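Local structure of hypothetical bacterial 6-phosphogluconolactonase (Bacteroides fragilis, 3SCY) at residues P102-T107 with P213-F218; A225-E230 with T234-R239. The protein is a putative 6-phosphogluconolactonase, a seven-bladed beta-propeller that probably hydrolyses the lactone ring of 6-phosphogluconolactone. One frame throughout, in Å; residues are numbered along the deposited sequence.

Contact 1: residues P102-T107 with P213-F218; sequences PCYLTT and PRHLIF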
# COMPACT_ATOMS: atom_id res chain seq x y z
N PRO A 102 -1.75 1.74 13.04
CA PRO A 102 -1.11 2.28 11.82
C PRO A 102 -1.07 1.16 10.81
O PRO A 102 -0.66 0.05 11.15
CB PRO A 102 0.26 2.76 12.32
CG PRO A 102 0.53 1.87 13.55
CD PRO A 102 -0.82 1.72 14.19
N CYS A 103 -1.58 1.40 9.57
CA CYS A 103 -1.75 0.29 8.63
C CYS A 103 -1.20 0.60 7.24
O CYS A 103 -1.33 -0.23 6.33
CB CYS A 103 -3.23 -0.07 8.54
SG CYS A 103 -4.25 1.26 7.85
N TYR A 104 -0.62 1.77 7.07
CA TYR A 104 -0.05 2.23 5.81
C TYR A 104 0.96 3.30 6.11
O TYR A 104 0.76 4.05 7.08
CB TYR A 104 -1.13 2.80 4.87
CG TYR A 104 -0.72 2.82 3.40
CD1 TYR A 104 -0.00 3.89 2.86
CD2 TYR A 104 -1.15 1.83 2.54
CE1 TYR A 104 0.34 3.93 1.51
CE2 TYR A 104 -0.84 1.87 1.18
CZ TYR A 104 -0.07 2.91 0.67
OH TYR A 104 0.18 2.96 -0.68
N LEU A 105 1.98 3.45 5.29
CA LEU A 105 2.89 4.58 5.50
C LEU A 105 3.50 5.02 4.17
O LEU A 105 3.51 4.26 3.18
CB LEU A 105 3.94 4.31 6.62
CG LEU A 105 5.14 3.41 6.34
CD1 LEU A 105 5.99 3.27 7.61
CD2 LEU A 105 4.76 1.99 5.88
N THR A 106 3.91 6.30 4.11
CA THR A 106 4.55 6.82 2.91
C THR A 106 5.68 7.75 3.33
O THR A 106 5.80 8.06 4.52
CB THR A 106 3.56 7.50 1.95
OG1 THR A 106 4.22 7.60 0.68
CG2 THR A 106 3.10 8.89 2.43
N THR A 107 6.55 8.13 2.39
CA THR A 107 7.67 9.00 2.70
C THR A 107 7.94 9.93 1.54
O THR A 107 7.66 9.60 0.37
CB THR A 107 8.95 8.16 3.00
OG1 THR A 107 10.00 9.04 3.47
CG2 THR A 107 9.48 7.39 1.76
N PRO A 213 -13.38 3.86 1.28
CA PRO A 213 -12.10 4.01 0.53
C PRO A 213 -10.94 3.33 1.21
O PRO A 213 -10.74 3.51 2.41
CB PRO A 213 -11.87 5.54 0.52
CG PRO A 213 -13.18 6.13 0.74
CD PRO A 213 -14.03 5.17 1.50
N ARG A 214 -10.17 2.52 0.46
CA ARG A 214 -9.08 1.79 1.07
C ARG A 214 -7.75 2.30 0.51
O ARG A 214 -7.12 3.12 1.17
CB ARG A 214 -9.23 0.26 0.93
CG ARG A 214 -8.24 -0.52 1.81
CD ARG A 214 -8.50 -2.02 1.73
NE ARG A 214 -7.77 -2.72 2.80
CZ ARG A 214 -6.49 -3.11 2.70
NH1 ARG A 214 -5.82 -2.93 1.57
NH2 ARG A 214 -5.89 -3.69 3.73
N HIS A 215 -7.32 1.83 -0.67
CA HIS A 215 -6.03 2.23 -1.21
C HIS A 215 -6.18 3.02 -2.49
O HIS A 215 -7.10 2.78 -3.26
CB HIS A 215 -5.13 1.01 -1.47
CG HIS A 215 -4.49 0.42 -0.24
ND1 HIS A 215 -3.64 -0.68 -0.34
CD2 HIS A 215 -4.62 0.75 1.07
CE1 HIS A 215 -3.22 -0.93 0.90
NE2 HIS A 215 -3.80 -0.11 1.79
N LEU A 216 -5.25 3.95 -2.72
CA LEU A 216 -5.22 4.87 -3.86
C LEU A 216 -3.89 4.77 -4.59
O LEU A 216 -2.83 4.71 -3.94
CB LEU A 216 -5.41 6.30 -3.35
CG LEU A 216 -5.46 7.42 -4.43
CD1 LEU A 216 -6.80 7.42 -5.20
CD2 LEU A 216 -5.31 8.80 -3.76
N ILE A 217 -3.96 4.79 -5.94
CA ILE A 217 -2.78 4.76 -6.80
C ILE A 217 -2.95 5.78 -7.91
O ILE A 217 -4.07 6.23 -8.20
CB ILE A 217 -2.45 3.37 -7.38
CG1 ILE A 217 -3.67 2.87 -8.23
CG2 ILE A 217 -2.07 2.36 -6.27
CD1 ILE A 217 -3.39 1.68 -9.10
N PHE A 218 -1.84 6.12 -8.55
CA PHE A 218 -1.80 7.04 -9.70
C PHE A 218 -1.23 6.32 -10.87
O PHE A 218 -0.40 5.42 -10.69
CB PHE A 218 -0.90 8.27 -9.40
CG PHE A 218 -1.46 9.10 -8.28
CD1 PHE A 218 -2.38 10.11 -8.54
CD2 PHE A 218 -1.13 8.83 -6.96
CE1 PHE A 218 -2.95 10.84 -7.49
CE2 PHE A 218 -1.68 9.57 -5.92
CZ PHE A 218 -2.61 10.54 -6.19
O HOH W 1 -3.30 -0.82 4.39
O HOH W 2 -1.94 2.31 -2.42
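The rings of Tyr-104 and His-215 meet as a T-shaped pair, the CD2-CE2 edge of the tyrosine set against one face of the imidazole. Their centroids lie 4.8 Å apart with the planes at 72°, and the closest approach, 3.4 Å from Tyr-104 CD2 to His-215 NE2, falls near the rim of the imidazole. Tyr-104 extends across the gap because its CG stands anti to the backbone N (chi1 -159°). Two waters also bridge the strands. One donates to Cys-103 O and lies in the imidazole plane, 2.7 Å from His-215 NE2; the other sits 2.8 Å from Tyr-104 OH and donates to Leu-216 O, which also accepts from Arg-161. On the opposite face of the imidazole lies Arg-214 NH1, 3.3 Å above the ring plane and itself bonded to Gly-262 O. His-215 ND1 is hydrogen-bonded to Asp-263 OD1. Arg-214 and His-215 both face Ile-228 in a classic beta bulge. The two strands are the first, inner strands of non-adjacent propeller blades, and only side chains and water span the gap, close to the centre of the chain. With both faces packed and both ring nitrogens engaged, the imidazole is held in orientation as well as position.

Contact 2: residues A225-E230 with T234-R239; sequences AYLINE and TVIAFR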
# COMPACT_ATOMS: atom_id res chain seq x y z
N ALA A 225 -6.01 8.70 -11.34
CA ALA A 225 -5.87 8.02 -10.06
C ALA A 225 -6.95 6.97 -9.97
O ALA A 225 -8.01 7.08 -10.60
CB ALA A 225 -5.96 9.01 -8.91
N TYR A 226 -6.70 5.94 -9.17
CA TYR A 226 -7.64 4.83 -9.01
C TYR A 226 -7.74 4.45 -7.57
O TYR A 226 -6.71 4.30 -6.89
CB TYR A 226 -7.20 3.62 -9.86
CG TYR A 226 -7.12 3.97 -11.33
CD1 TYR A 226 -8.22 3.82 -12.16
CD2 TYR A 226 -5.92 4.40 -11.89
CE1 TYR A 226 -8.16 4.20 -13.51
CE2 TYR A 226 -5.84 4.78 -13.22
CZ TYR A 226 -6.96 4.66 -14.03
OH TYR A 226 -6.86 5.01 -15.35
N LEU A 227 -8.96 4.35 -7.08
CA LEU A 227 -9.23 4.01 -5.70
C LEU A 227 -9.96 2.69 -5.59
O LEU A 227 -10.91 2.46 -6.34
CB LEU A 227 -10.12 5.13 -5.10
CG LEU A 227 -10.75 4.90 -3.74
CD1 LEU A 227 -9.70 4.94 -2.62
CD2 LEU A 227 -11.87 5.94 -3.46
N ILE A 228 -9.53 1.84 -4.64
CA ILE A 228 -10.22 0.59 -4.35
C ILE A 228 -11.01 0.82 -3.06
O ILE A 228 -10.42 1.26 -2.05
CB ILE A 228 -9.33 -0.69 -4.31
CG1 ILE A 228 -10.22 -1.94 -4.17
CG2 ILE A 228 -8.24 -0.62 -3.20
CD1 ILE A 228 -9.56 -3.25 -4.42
N ASN A 229 -12.32 0.51 -3.10
CA ASN A 229 -13.22 0.68 -1.97
C ASN A 229 -13.46 -0.66 -1.33
O ASN A 229 -13.98 -1.57 -1.99
CB ASN A 229 -14.51 1.32 -2.44
CG ASN A 229 -14.30 2.74 -2.87
OD1 ASN A 229 -13.88 3.58 -2.08
ND2 ASN A 229 -14.57 3.04 -4.13
N GLU A 230 -13.08 -0.79 -0.04
CA GLU A 230 -13.19 -2.06 0.66
C GLU A 230 -14.63 -2.54 0.79
O GLU A 230 -14.91 -3.71 0.50
CB GLU A 230 -12.57 -1.97 2.06
CG GLU A 230 -12.71 -3.26 2.87
CD GLU A 230 -11.84 -3.33 4.11
OE1 GLU A 230 -10.69 -2.84 4.06
OE2 GLU A 230 -12.28 -3.96 5.10
N THR A 234 -15.88 -1.53 -5.11
CA THR A 234 -15.76 -0.79 -6.35
C THR A 234 -14.38 -0.20 -6.53
O THR A 234 -13.66 0.08 -5.57
CB THR A 234 -16.78 0.37 -6.40
OG1 THR A 234 -16.62 1.20 -5.24
CG2 THR A 234 -18.23 -0.12 -6.48
N VAL A 235 -14.04 0.04 -7.80
CA VAL A 235 -12.89 0.83 -8.20
C VAL A 235 -13.46 2.13 -8.73
O VAL A 235 -14.36 2.10 -9.57
CB VAL A 235 -11.94 0.15 -9.24
CG1 VAL A 235 -10.84 1.12 -9.71
CG2 VAL A 235 -11.32 -1.11 -8.67
N ILE A 236 -12.95 3.26 -8.23
CA ILE A 236 -13.30 4.56 -8.74
C ILE A 236 -12.09 5.10 -9.50
O ILE A 236 -10.96 5.12 -8.97
CB ILE A 236 -13.78 5.54 -7.65
CG1 ILE A 236 -15.03 4.97 -6.94
CG2 ILE A 236 -14.09 6.90 -8.27
CD1 ILE A 236 -15.52 5.85 -5.74
N ALA A 237 -12.33 5.50 -10.75
CA ALA A 237 -11.33 6.11 -11.61
C ALA A 237 -11.51 7.61 -11.56
O ALA A 237 -12.64 8.10 -11.61
CB ALA A 237 -11.47 5.61 -13.04
N PHE A 238 -10.41 8.32 -11.42
CA PHE A 238 -10.40 9.77 -11.39
C PHE A 238 -9.43 10.36 -12.33
O PHE A 238 -8.34 9.81 -12.55
CB PHE A 238 -9.94 10.27 -9.99
CG PHE A 238 -10.71 9.84 -8.78
CD1 PHE A 238 -10.33 8.71 -8.05
CD2 PHE A 238 -11.73 10.64 -8.25
CE1 PHE A 238 -11.00 8.34 -6.89
CE2 PHE A 238 -12.38 10.28 -7.07
CZ PHE A 238 -12.03 9.13 -6.41
N ARG A 239 -9.79 11.55 -12.82
CA ARG A 239 -8.86 12.38 -13.55
C ARG A 239 -8.11 13.13 -12.45
O ARG A 239 -8.75 13.55 -11.47
CB ARG A 239 -9.62 13.31 -14.53
CG ARG A 239 -8.72 14.14 -15.42
CD ARG A 239 -9.45 14.74 -16.61
NE ARG A 239 -8.90 14.26 -17.88
CZ ARG A 239 -9.44 13.28 -18.60
NH1 ARG A 239 -10.55 12.68 -18.20
NH2 ARG A 239 -8.87 12.90 -19.74
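Asn-229 and Thr-234 close the end of this antiparallel pairing nearest the turn with both backbone and side-chain bonds. Asn-229 N donates to Thr-234 O at 2.8 Å, and Asn-229 ND2 donates to Thr-234 OG1 at 3.0 Å, with the hydroxyl oxygen 25° out of the Asn-229 amide plane. A further bond from ND2 to Thr-234 O is weak. With chi1 at 55°, Thr-234 OG1 sits between its own backbone N and carbonyl carbon, where it can accept from ND2. Strands 224-229 and 234-241 form the hairpin in the middle of a four-stranded propeller blade, and hydrogen-bonded and non-hydrogen-bonded pairs alternate along it. Leu-227 N donates to Ile-236 O and Ile-236 N to Leu-227 O, both at 2.9 Å; Ala-225 and Phe-238 likewise exchange N-H...O bonds. Ile-236 O also receives the CA-H of Tyr-226, and Leu-227 O that of Val-235. On one face of the sheet, Leu-227 CB lies 3.8 Å from Phe-238 CE1, at the edge of the ring. On the other, Tyr-226 CE1 packs 3.6 Å from Ala-237 CB, while the Tyr-226 hydroxyl is hydrogen-bonded to Gly-294 O in the loop between strands 283-289 and 296-303.

Contact 2 lies within one blade, whereas contact 1 joins that blade, through strand 213-218, to the blade of strand 102-107; the centres of the two contacts are about 13 Å apart. Strand 213-218 reaches strand 102-107, two blades away, through the Tyr-104 and His-215 side chains, and pairs within its own sheet with strand 224-229. Probable hydrogen bonds of 2.8 Å from Arg-214 N to Ile-228 O and from Tyr-226 N to Ile-217 O tie the two contacts together. Glu-230 OE1, from the end of segment 225-230 in contact 2, forms a salt bridge with NE of Arg-214 in contact 1. The centre of contact 1 lies about 5 Å from the centre of the chain, and that of contact 2 about 14 Å, while a bound magnesium ion is about 8 Å from the Thr-234 side chain.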